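Cellulase (Rhodothermus marinus, PDB 3B7M) probably hydrolyses internal beta-1,4-glucosidic bonds of cellulose as a family 12 endoglucanase, here a thermostable variant with an engineered active surface. Local coordinates at residues Y183-P186 / E187-L190; V3-G7 / Q8-R12; Q68-R71 / V72-S76. All coordinates share one frame; numbering follows the deposited sequence. Where two conformers were deposited one is given.

How the interactions relate
Along the chain the order is interactions 2, 3, 1. Interaction 2 turns the chain from strand 2-5, at the margin of the six-stranded sheet, into strand 11-14, at the margin of the nine-stranded one. Interaction 3 lies in the connection from strand 61-65 to strand 78-85, again from one sheet to the other. Interaction 1 links helix 171-181 to strand 189-199, which shares its sheet with strand 11-14. Interactions 1 and 3, with centres about 9 Å apart, touch through two probable backbone hydrogen bonds, so the connections are joined through their backbones. Interaction 2 is remote, its centre about 32 Å from that of interaction 1, across the chain's centre, and about 31 Å from interaction 3's.

Interaction 1 of 3, residues Y183-P186 / E187-L190; sequences YIRP and EWYL
Arg185 and Trp188 occupy the two ends of a type I beta turn, and the bond that defines it runs from Trp188 N to Arg185 O at 3.1 Å, with an N-H...O angle of 155°. The same pair is joined by a CH-pi contact: Arg185 CB stands 3.5 Å from the centroid of the five-membered ring of Trp188, only 9° off the ring normal. Trp188 CG is anti to its own carbonyl carbon (chi1 -68°), which swings the indole back over the residues before the turn. The far end of the ring thereby reaches Tyr183, whose O lies 3.6 Å from Trp188 CZ3, while Ile184 CG2 comes within 4.2 Å of Trp188 CE3. The turn belongs to the connection that leads from helix 171-181 into strand 189-199 of the larger sheet in the family 12 beta-jelly-roll. Other backbone acceptors are satisfied from outside: Tyr183 O by Asn153 ND2, Glu187 O by Arg71 NE, and the carbonyls of Pro186 and Trp188 by the backbone N-H groups of Gln73 and Val72. With an alanine in place of Trp188, Arg185 CB and Ile184 CG2 would probably be left without the aromatic surface they meet. Glu187 bends at chi2 and runs alongside Arg185, bringing Glu187 OE1 to 3.2 Å from Arg185 CD. The charges stop short of a salt bridge, with Arg185 NE and Glu187 OE1 4.3 Å apart.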
ATOM      1  N   TYR A 183       1.574  -1.217  18.570  1.00 26.39           N
ATOM      2  CA  TYR A 183       0.688  -1.700  17.508  1.00 26.22           C
ATOM      3  C   TYR A 183       1.245  -2.912  16.744  1.00 26.47           C
ATOM      4  O   TYR A 183       0.480  -3.709  16.192  1.00 26.76           O
ATOM      5  CB  TYR A 183       0.380  -0.576  16.513  1.00 25.82           C
ATOM      6  CG  TYR A 183      -0.186   0.710  17.092  1.00 25.93           C
ATOM      7  CD1 TYR A 183      -0.994   0.710  18.233  1.00 25.04           C
ATOM      8  CD2 TYR A 183       0.069   1.939  16.467  1.00 25.77           C
ATOM      9  CE1 TYR A 183      -1.514   1.906  18.745  1.00 26.40           C
ATOM     10  CE2 TYR A 183      -0.458   3.125  16.963  1.00 25.43           C
ATOM     11  CZ  TYR A 183      -1.241   3.100  18.097  1.00 25.69           C
ATOM     12  OH  TYR A 183      -1.747   4.278  18.581  1.00 27.05           O
ATOM     13  N   ILE A 184       2.569  -3.024  16.687  1.00 26.44           N
ATOM     14  CA  ILE A 184       3.246  -4.146  16.038  1.00 26.74           C
ATOM     15  C   ILE A 184       4.195  -4.794  17.045  1.00 27.19           C
ATOM     16  O   ILE A 184       4.885  -4.103  17.794  1.00 26.96           O
ATOM     17  CB  ILE A 184       3.998  -3.698  14.746  1.00 26.89           C
ATOM     18  CG1 ILE A 184       2.990  -3.344  13.650  1.00 27.11           C
ATOM     19  CG2 ILE A 184       4.952  -4.778  14.230  1.00 27.24           C
ATOM     20  CD1 ILE A 184       3.577  -2.596  12.503  1.00 27.87           C
ATOM     21  N   ARG A 185       4.188  -6.123  17.085  1.00 27.27           N
ATOM     22  CA  ARG A 185       5.106  -6.871  17.921  1.00 27.86           C
ATOM     23  C   ARG A 185       6.381  -7.156  17.135  1.00 26.99           C
ATOM     24  O   ARG A 185       6.308  -7.476  15.946  1.00 27.07           O
ATOM     25  CB  ARG A 185       4.456  -8.177  18.396  1.00 28.51           C
ATOM     26  CG  ARG A 185       3.600  -8.030  19.654  1.00 32.79           C
ATOM     27  CD  ARG A 185       4.322  -8.678  20.836  1.00 38.71           C
ATOM     28  NE  ARG A 185       4.006  -8.053  22.117  1.00 43.60           N
ATOM     29  CZ  ARG A 185       4.765  -7.130  22.706  1.00 46.03           C
ATOM     30  NH1 ARG A 185       5.887  -6.719  22.122  1.00 47.24           N
ATOM     31  NH2 ARG A 185       4.403  -6.612  23.876  1.00 46.32           N
ATOM     32  N   PRO A 186       7.551  -7.036  17.795  1.00 26.41           N
ATOM     33  CA  PRO A 186       8.874  -7.288  17.198  1.00 26.20           C
ATOM     34  C   PRO A 186       9.043  -8.706  16.656  1.00 25.52           C
ATOM     35  O   PRO A 186       9.813  -8.906  15.720  1.00 25.22           O
ATOM     36  CB  PRO A 186       9.833  -7.087  18.371  1.00 26.17           C
ATOM     37  CG  PRO A 186       9.089  -6.290  19.345  1.00 26.78           C
ATOM     38  CD  PRO A 186       7.664  -6.654  19.210  1.00 26.27           C
ATOM     39  N   GLU A 187       8.323  -9.665  17.243  1.00 25.29           N
ATOM     40  CA  GLU A 187       8.353 -11.069  16.819  1.00 25.25           C
ATOM     41  C   GLU A 187       7.477 -11.369  15.603  1.00 24.47           C
ATOM     42  O   GLU A 187       7.547 -12.470  15.051  1.00 23.93           O
ATOM     43  CB  GLU A 187       7.900 -11.997  17.956  1.00 26.08           C
ATOM     44  CG  GLU A 187       8.631 -11.797  19.263  1.00 29.60           C
ATOM     45  CD  GLU A 187       7.922 -10.806  20.168  1.00 34.50           C
ATOM     46  OE1 GLU A 187       6.701 -10.580  19.972  1.00 34.85           O
ATOM     47  OE2 GLU A 187       8.592 -10.274  21.084  1.00 36.72           O
ATOM     48  N   TRP A 188       6.628 -10.424  15.209  1.00 23.28           N
ATOM     49  CA  TRP A 188       5.804 -10.633  14.027  1.00 22.67           C
ATOM     50  C   TRP A 188       6.645 -10.636  12.765  1.00 22.02           C
ATOM     51  O   TRP A 188       7.697 -10.002  12.712  1.00 22.58           O
ATOM     52  CB  TRP A 188       4.681  -9.596  13.931  1.00 22.91           C
ATOM     53  CG  TRP A 188       3.647  -9.746  15.012  1.00 22.75           C
ATOM     54  CD1 TRP A 188       3.580 -10.734  15.963  1.00 23.05           C
ATOM     55  CD2 TRP A 188       2.521  -8.891  15.245  1.00 22.89           C
ATOM     56  NE1 TRP A 188       2.491 -10.538  16.770  1.00 23.20           N
ATOM     57  CE2 TRP A 188       1.822  -9.416  16.355  1.00 22.65           C
ATOM     58  CE3 TRP A 188       2.040  -7.727  14.628  1.00 22.31           C
ATOM     59  CZ2 TRP A 188       0.666  -8.820  16.863  1.00 23.74           C
ATOM     60  CZ3 TRP A 188       0.897  -7.132  15.129  1.00 22.91           C
ATOM     61  CH2 TRP A 188       0.216  -7.682  16.239  1.00 23.41           C
ATOM     62  N   TYR A 189       6.190 -11.372  11.757  1.00 21.04           N
ATOM     63  CA  TYR A 189       6.880 -11.445  10.484  1.00 20.27           C
ATOM     64  C   TYR A 189       6.365 -10.356   9.549  1.00 20.25           C
ATOM     65  O   TYR A 189       5.164 -10.080   9.519  1.00 19.72           O
ATOM     66  CB  TYR A 189       6.631 -12.811   9.832  1.00 20.74           C
ATOM     67  CG  TYR A 189       7.236 -13.974  10.573  1.00 20.41           C
ATOM     68  CD1 TYR A 189       6.598 -14.523  11.689  1.00 21.31           C
ATOM     69  CD2 TYR A 189       8.444 -14.519  10.174  1.00 19.89           C
ATOM     70  CE1 TYR A 189       7.145 -15.588  12.383  1.00 18.73           C
ATOM     71  CE2 TYR A 189       9.004 -15.597  10.859  1.00 21.89           C
ATOM     72  CZ  TYR A 189       8.345 -16.121  11.965  1.00 21.27           C
ATOM     73  OH  TYR A 189       8.895 -17.179  12.652  1.00 21.44           O
ATOM     74  N   LEU A 190       7.283  -9.754   8.793  1.00 19.51           N
ATOM     75  CA  LEU A 190       6.957  -8.881   7.683  1.00 19.64           C
ATOM     76  C   LEU A 190       6.712  -9.742   6.446  1.00 19.36           C
ATOM     77  O   LEU A 190       7.627 -10.396   5.952  1.00 19.23           O
ATOM     78  CB  LEU A 190       8.126  -7.920   7.430  1.00 19.56           C
ATOM     79  CG  LEU A 190       8.115  -6.992   6.210  1.00 20.34           C
ATOM     80  CD1 LEU A 190       6.846  -6.202   6.111  1.00 19.17           C
ATOM     81  CD2 LEU A 190       9.295  -6.055   6.270  1.00 20.56           C
TER

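Interaction 2 of 3, residues V3-G7 / Q8-R12; sequences VELCG and QWDTR
Gly7 and Asp10 bracket a type I beta turn that reverses the chain: the directions of 3-7 and 8-12 differ by 146°. The turn is closed by Asp10 N donating to Gly7 O at 3.1 Å, nearly straight at 169°. In the beta-sandwich it carries the chain from strand 2-5 in one sheet to strand 11-14 in the other, and Cys6, just ahead of it, is tied to Cys33 by a disulfide. Asp10 adds a second bond in the reverse sense, its OD2 accepting from Gly7 N at 2.9 Å; the donor approaches from above the carboxylate plane. The backbone N and O of Gly7 are thus both engaged by one residue, and Gly7 O also accepts from Asn23 ND2. Leu5 CB packs against Asp10 CB at 3.8 Å. Further along, Leu5 CD2 lies over the centre of one face of the Arg12 guanidinium, 3.8 Å from Arg12 CZ. A bend at chi2 (-64°) folds Arg12 back on its own strand, where its NH1 donates to Thr11 O at 3.0 Å with that oxygen close to the guanidinium plane.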
ATOM      1  N   VAL A   3       0.719  -5.080 -21.372  1.00 20.97           N
ATOM      2  CA  VAL A   3      -0.574  -5.789 -21.489  0.50 19.98           C
ATOM      3  C   VAL A   3      -1.627  -5.077 -20.649  1.00 19.58           C
ATOM      4  O   VAL A   3      -1.344  -4.453 -19.630  1.00 19.40           O
ATOM      5  CB  VAL A   3      -0.506  -7.344 -21.171  0.50 19.89           C
ATOM      6  CG1 VAL A   3      -0.269  -7.605 -19.681  0.50 19.63           C
ATOM      7  CG2 VAL A   3      -1.778  -8.148 -21.710  0.60 20.13           C
ATOM      8  N   GLU A   4      -2.866  -5.126 -21.135  1.00 18.54           N
ATOM      9  CA  GLU A   4      -3.972  -4.528 -20.406  1.00 17.64           C
ATOM     10  C   GLU A   4      -4.769  -5.611 -19.693  1.00 17.37           C
ATOM     11  O   GLU A   4      -5.209  -6.575 -20.315  1.00 17.25           O
ATOM     12  CB  GLU A   4      -4.878  -3.701 -21.308  1.00 17.45           C
ATOM     13  CG  GLU A   4      -5.916  -2.895 -20.512  1.00 16.34           C
ATOM     14  CD  GLU A   4      -6.763  -1.971 -21.366  1.00 17.62           C
ATOM     15  OE1 GLU A   4      -7.461  -2.440 -22.303  1.00 17.11           O
ATOM     16  OE2 GLU A   4      -6.746  -0.759 -21.087  1.00 17.54           O
ATOM     17  N   LEU A   5      -4.925  -5.447 -18.382  1.00 17.06           N
ATOM     18  CA  LEU A   5      -5.604  -6.413 -17.522  1.00 17.15           C
ATOM     19  C   LEU A   5      -6.930  -5.826 -17.106  1.00 16.94           C
ATOM     20  O   LEU A   5      -6.950  -4.797 -16.442  1.00 17.40           O
ATOM     21  CB  LEU A   5      -4.783  -6.691 -16.242  1.00 17.18           C
ATOM     22  CG  LEU A   5      -3.321  -7.148 -16.332  1.00 17.44           C
ATOM     23  CD1 LEU A   5      -2.778  -7.391 -14.931  1.00 15.64           C
ATOM     24  CD2 LEU A   5      -3.192  -8.408 -17.171  1.00 17.97           C
ATOM     25  N   CYS A   6      -8.027  -6.493 -17.447  1.00 16.52           N
ATOM     26  CA  CYS A   6      -9.362  -5.958 -17.180  1.00 16.27           C
ATOM     27  C   CYS A   6     -10.190  -6.874 -16.276  1.00 16.38           C
ATOM     28  O   CYS A   6     -11.317  -6.540 -15.904  1.00 15.58           O
ATOM     29  CB  CYS A   6     -10.113  -5.679 -18.498  1.00 16.08           C
ATOM     30  SG  CYS A   6      -9.430  -4.311 -19.511  1.00 15.44           S
ATOM     31  N   GLY A   7      -9.631  -8.038 -15.948  1.00 16.65           N
ATOM     32  CA  GLY A   7     -10.281  -8.975 -15.066  1.00 17.06           C
ATOM     33  C   GLY A   7     -10.141  -8.557 -13.620  1.00 17.76           C
ATOM     34  O   GLY A   7      -9.081  -8.084 -13.191  1.00 16.74           O
ATOM     35  N   GLN A   8     -11.223  -8.756 -12.873  1.00 18.69           N
ATOM     36  CA  GLN A   8     -11.326  -8.372 -11.473  1.00 20.50           C
ATOM     37  C   GLN A   8     -10.127  -8.824 -10.632  1.00 20.18           C
ATOM     38  O   GLN A   8      -9.660  -8.071  -9.778  1.00 19.97           O
ATOM     39  CB  GLN A   8     -12.648  -8.906 -10.883  1.00 20.37           C
ATOM     40  CG  GLN A   8     -12.775  -8.777  -9.369  1.00 22.01           C
ATOM     41  CD  GLN A   8     -14.089  -9.345  -8.817  1.00 23.97           C
ATOM     42  OE1 GLN A   8     -14.690 -10.258  -9.402  1.00 28.57           O
ATOM     43  NE2 GLN A   8     -14.536  -8.800  -7.681  1.00 25.84           N
ATOM     44  N   TRP A   9      -9.632 -10.036 -10.889  1.00 20.68           N
ATOM     45  CA  TRP A   9      -8.576 -10.638 -10.085  1.00 21.54           C
ATOM     46  C   TRP A   9      -7.307 -10.944 -10.899  1.00 21.40           C
ATOM     47  O   TRP A   9      -6.487 -11.788 -10.493  1.00 21.06           O
ATOM     48  CB  TRP A   9      -9.099 -11.913  -9.369  1.00 23.49           C
ATOM     49  CG  TRP A   9     -10.299 -11.690  -8.442  1.00 25.32           C
ATOM     50  CD1 TRP A   9     -10.395 -10.761  -7.447  1.00 27.80           C
ATOM     51  CD2 TRP A   9     -11.544 -12.421  -8.420  1.00 26.56           C
ATOM     52  NE1 TRP A   9     -11.614 -10.860  -6.811  1.00 28.82           N
ATOM     53  CE2 TRP A   9     -12.338 -11.869  -7.390  1.00 27.15           C
ATOM     54  CE3 TRP A   9     -12.062 -13.486  -9.172  1.00 30.32           C
ATOM     55  CZ2 TRP A   9     -13.641 -12.340  -7.089  1.00 28.59           C
ATOM     56  CZ3 TRP A   9     -13.377 -13.965  -8.873  1.00 28.93           C
ATOM     57  CH2 TRP A   9     -14.139 -13.385  -7.836  1.00 28.07           C
ATOM     58  N   ASP A  10      -7.147 -10.270 -12.044  1.00 20.58           N
ATOM     59  CA  ASP A  10      -5.968 -10.457 -12.881  1.00 20.73           C
ATOM     60  C   ASP A  10      -4.698 -10.053 -12.151  1.00 20.57           C
ATOM     61  O   ASP A  10      -4.691  -9.080 -11.396  1.00 20.38           O
ATOM     62  CB  ASP A  10      -6.062  -9.651 -14.176  1.00 20.41           C
ATOM     63  CG  ASP A  10      -6.985 -10.287 -15.200  1.00 22.09           C
ATOM     64  OD1 ASP A  10      -7.499 -11.393 -14.965  1.00 24.26           O
ATOM     65  OD2 ASP A  10      -7.216  -9.671 -16.249  1.00 24.70           O
ATOM     66  N   THR A  11      -3.640 -10.822 -12.387  1.00 20.62           N
ATOM     67  CA  THR A  11      -2.319 -10.488 -11.881  0.50 21.09           C
ATOM     68  C   THR A  11      -1.243 -10.860 -12.903  1.00 21.16           C
ATOM     69  O   THR A  11      -1.457 -11.727 -13.757  1.00 21.71           O
ATOM     70  CB  THR A  11      -2.044 -11.164 -10.519  0.50 20.94           C
ATOM     71  OG1 THR A  11      -0.802 -10.690  -9.988  0.50 20.86           O
ATOM     72  CG2 THR A  11      -1.984 -12.679 -10.669  0.50 21.74           C
ATOM     73  N   ARG A  12      -0.103 -10.184 -12.817  1.00 20.93           N
ATOM     74  CA  ARG A  12       1.072 -10.491 -13.637  1.00 20.87           C
ATOM     75  C   ARG A  12       2.345 -10.346 -12.808  1.00 20.15           C
ATOM     76  O   ARG A  12       2.477  -9.402 -12.024  1.00 19.53           O
ATOM     77  CB  ARG A  12       1.173  -9.535 -14.838  1.00 21.08           C
ATOM     78  CG  ARG A  12       0.200  -9.827 -15.996  1.00 23.38           C
ATOM     79  CD  ARG A  12       0.457 -11.183 -16.649  1.00 27.04           C
ATOM     80  NE  ARG A  12      -0.389 -11.363 -17.830  1.00 31.77           N
ATOM     81  CZ  ARG A  12      -1.645 -11.803 -17.806  1.00 32.58           C
ATOM     82  NH1 ARG A  12      -2.231 -12.127 -16.657  1.00 33.42           N
ATOM     83  NH2 ARG A  12      -2.316 -11.925 -18.940  1.00 33.48           N
TER

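Interaction 3 of 3, residues Q68-R71 / V72-S76; sequences QPRR and VQELS
Glu74 reaches back to Arg71 with an extended side chain; chi1 of -72° sets its CG beside the backbone N, opposite the carbonyl carbon. This conformation delivers Glu74 OE1 to Arg71 N at 3.1 Å, with an N-H...O angle of 165°; the oxygen offers its anti lone pair. The backbone answers in the opposite direction, Glu74 N donating to Arg71 O at 2.8 Å. Together these bonds start the 3-10 segment 72-74, and the side-chain one resembles half of a capping box. Arg71 CB packs 3.7 Å from Glu74 OE1. From there the arginine extends from CG to NE alongside Gln73, with Arg71 CD 4.0 Å from Gln73 OE1, and its NE donates to Glu187 O. Arg70, bent at chi2 and chi3, crosses Glu74 at about a right angle and meets Glu74 OE1 through its CG at 3.8 Å. Leu75 CG rests 3.7 Å from Arg71 O. Glu74 OE1 is thus gripped by a backbone N-H, with Arg70 NE 5.1 Å and Arg71 NH1 5.7 Å from Glu74 OE1; two arginines at such range would be expected to stabilise its negative charge electrostatically, without a salt bridge.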
ATOM      1  N   GLN A  68      12.055 -14.932   1.923  1.00 32.98           N
ATOM      2  CA  GLN A  68      12.236 -15.834   3.074  1.00 34.75           C
ATOM      3  C   GLN A  68      11.704 -15.169   4.346  1.00 34.71           C
ATOM      4  O   GLN A  68      11.898 -13.972   4.532  1.00 34.44           O
ATOM      5  CB  GLN A  68      13.711 -16.229   3.232  1.00 34.66           C
ATOM      6  CG  GLN A  68      14.250 -17.110   2.080  1.00 36.72           C
ATOM      7  CD  GLN A  68      15.609 -17.774   2.375  1.00 37.31           C
ATOM      8  OE1 GLN A  68      16.198 -17.596   3.452  1.00 41.63           O
ATOM      9  NE2 GLN A  68      16.106 -18.551   1.408  1.00 39.99           N
ATOM     10  N   PRO A  69      11.038 -15.943   5.232  1.00 35.28           N
ATOM     11  CA  PRO A  69      10.357 -15.374   6.410  1.00 35.18           C
ATOM     12  C   PRO A  69      11.285 -14.506   7.237  1.00 35.02           C
ATOM     13  O   PRO A  69      12.426 -14.900   7.476  1.00 35.81           O
ATOM     14  CB  PRO A  69       9.966 -16.615   7.221  1.00 35.57           C
ATOM     15  CG  PRO A  69       9.837 -17.713   6.205  1.00 35.73           C
ATOM     16  CD  PRO A  69      10.909 -17.416   5.184  1.00 35.66           C
ATOM     17  N   ARG A  70      10.828 -13.332   7.659  1.00 34.40           N
ATOM     18  CA  ARG A  70      11.684 -12.460   8.450  1.00 34.06           C
ATOM     19  C   ARG A  70      10.908 -11.678   9.496  1.00 33.07           C
ATOM     20  O   ARG A  70       9.948 -10.972   9.184  1.00 32.33           O
ATOM     21  CB  ARG A  70      12.525 -11.538   7.552  1.00 34.80           C
ATOM     22  CG  ARG A  70      13.938 -11.287   8.087  1.00 37.69           C
ATOM     23  CD  ARG A  70      15.000 -11.263   6.977  1.00 43.26           C
ATOM     24  NE  ARG A  70      15.318 -12.606   6.471  1.00 47.01           N
ATOM     25  CZ  ARG A  70      16.345 -12.905   5.667  1.00 48.66           C
ATOM     26  NH1 ARG A  70      17.193 -11.962   5.258  1.00 49.09           N
ATOM     27  NH2 ARG A  70      16.530 -14.161   5.271  1.00 48.93           N
ATOM     28  N   ARG A  71      11.336 -11.836  10.748  1.00 32.13           N
ATOM     29  CA  ARG A  71      10.730 -11.147  11.881  1.00 31.62           C
ATOM     30  C   ARG A  71      11.126  -9.673  11.886  1.00 31.09           C
ATOM     31  O   ARG A  71      12.224  -9.319  11.452  1.00 30.35           O
ATOM     32  CB  ARG A  71      11.139 -11.813  13.194  1.00 31.57           C
ATOM     33  CG  ARG A  71      10.490 -13.160  13.422  1.00 31.86           C
ATOM     34  CD  ARG A  71      10.800 -13.698  14.802  1.00 34.67           C
ATOM     35  NE  ARG A  71       9.764 -14.626  15.249  1.00 36.40           N
ATOM     36  CZ  ARG A  71       9.936 -15.934  15.397  1.00 37.33           C
ATOM     37  NH1 ARG A  71      11.113 -16.488  15.156  1.00 38.67           N
ATOM     38  NH2 ARG A  71       8.929 -16.690  15.802  1.00 38.47           N
ATOM     39  N   VAL A  72      10.229  -8.825  12.384  1.00 31.00           N
ATOM     40  CA  VAL A  72      10.478  -7.382  12.435  1.00 31.23           C
ATOM     41  C   VAL A  72      11.791  -7.102  13.170  1.00 31.63           C
ATOM     42  O   VAL A  72      12.614  -6.319  12.703  1.00 31.33           O
ATOM     43  CB  VAL A  72       9.293  -6.622  13.066  1.00 31.31           C
ATOM     44  CG1 VAL A  72       9.665  -5.182  13.369  1.00 30.91           C
ATOM     45  CG2 VAL A  72       8.083  -6.678  12.140  1.00 30.64           C
ATOM     46  N   GLN A  73      12.005  -7.798  14.283  1.00 32.24           N
ATOM     47  CA  GLN A  73      13.240  -7.667  15.059  1.00 33.30           C
ATOM     48  C   GLN A  73      14.513  -8.092  14.312  1.00 32.93           C
ATOM     49  O   GLN A  73      15.609  -7.772  14.742  1.00 32.70           O
ATOM     50  CB  GLN A  73      13.120  -8.435  16.383  1.00 33.62           C
ATOM     51  CG  GLN A  73      13.087  -9.958  16.243  1.00 34.29           C
ATOM     52  CD  GLN A  73      12.667 -10.660  17.528  1.00 34.83           C
ATOM     53  OE1 GLN A  73      12.831 -11.872  17.656  1.00 38.76           O
ATOM     54  NE2 GLN A  73      12.128  -9.905  18.484  1.00 36.47           N
ATOM     55  N   GLU A  74      14.364  -8.811  13.204  1.00 32.96           N
ATOM     56  CA  GLU A  74      15.520  -9.267  12.430  1.00 33.12           C
ATOM     57  C   GLU A  74      15.913  -8.315  11.307  1.00 32.70           C
ATOM     58  O   GLU A  74      16.956  -8.496  10.685  1.00 32.87           O
ATOM     59  CB  GLU A  74      15.244 -10.625  11.807  1.00 33.47           C
ATOM     60  CG  GLU A  74      15.214 -11.800  12.758  1.00 35.96           C
ATOM     61  CD  GLU A  74      15.062 -13.100  11.987  1.00 39.73           C
ATOM     62  OE1 GLU A  74      13.996 -13.300  11.352  1.00 37.86           O
ATOM     63  OE2 GLU A  74      16.026 -13.904  11.996  1.00 42.29           O
ATOM     64  N   LEU A  75      15.073  -7.320  11.034  1.00 32.16           N
ATOM     65  CA  LEU A  75      15.315  -6.387   9.931  1.00 31.62           C
ATOM     66  C   LEU A  75      16.358  -5.341  10.295  1.00 31.37           C
ATOM     67  O   LEU A  75      16.373  -4.841  11.416  1.00 31.31           O
ATOM     68  CB  LEU A  75      14.025  -5.666   9.540  1.00 31.47           C
ATOM     69  CG  LEU A  75      12.820  -6.479   9.096  1.00 30.99           C
ATOM     70  CD1 LEU A  75      11.594  -5.586   9.139  1.00 31.03           C
ATOM     71  CD2 LEU A  75      13.045  -7.043   7.712  1.00 29.63           C
ATOM     72  N   SER A  76      17.213  -4.998   9.337  1.00 31.06           N
ATOM     73  CA  SER A  76      18.170  -3.923   9.551  1.00 31.06           C
ATOM     74  C   SER A  76      17.856  -2.719   8.673  1.00 30.34           C
ATOM     75  O   SER A  76      18.022  -1.584   9.105  1.00 30.58           O
ATOM     76  CB  SER A  76      19.614  -4.408   9.350  1.00 31.40           C
ATOM     77  OG  SER A  76      19.809  -4.919   8.042  1.00 33.25           O
TER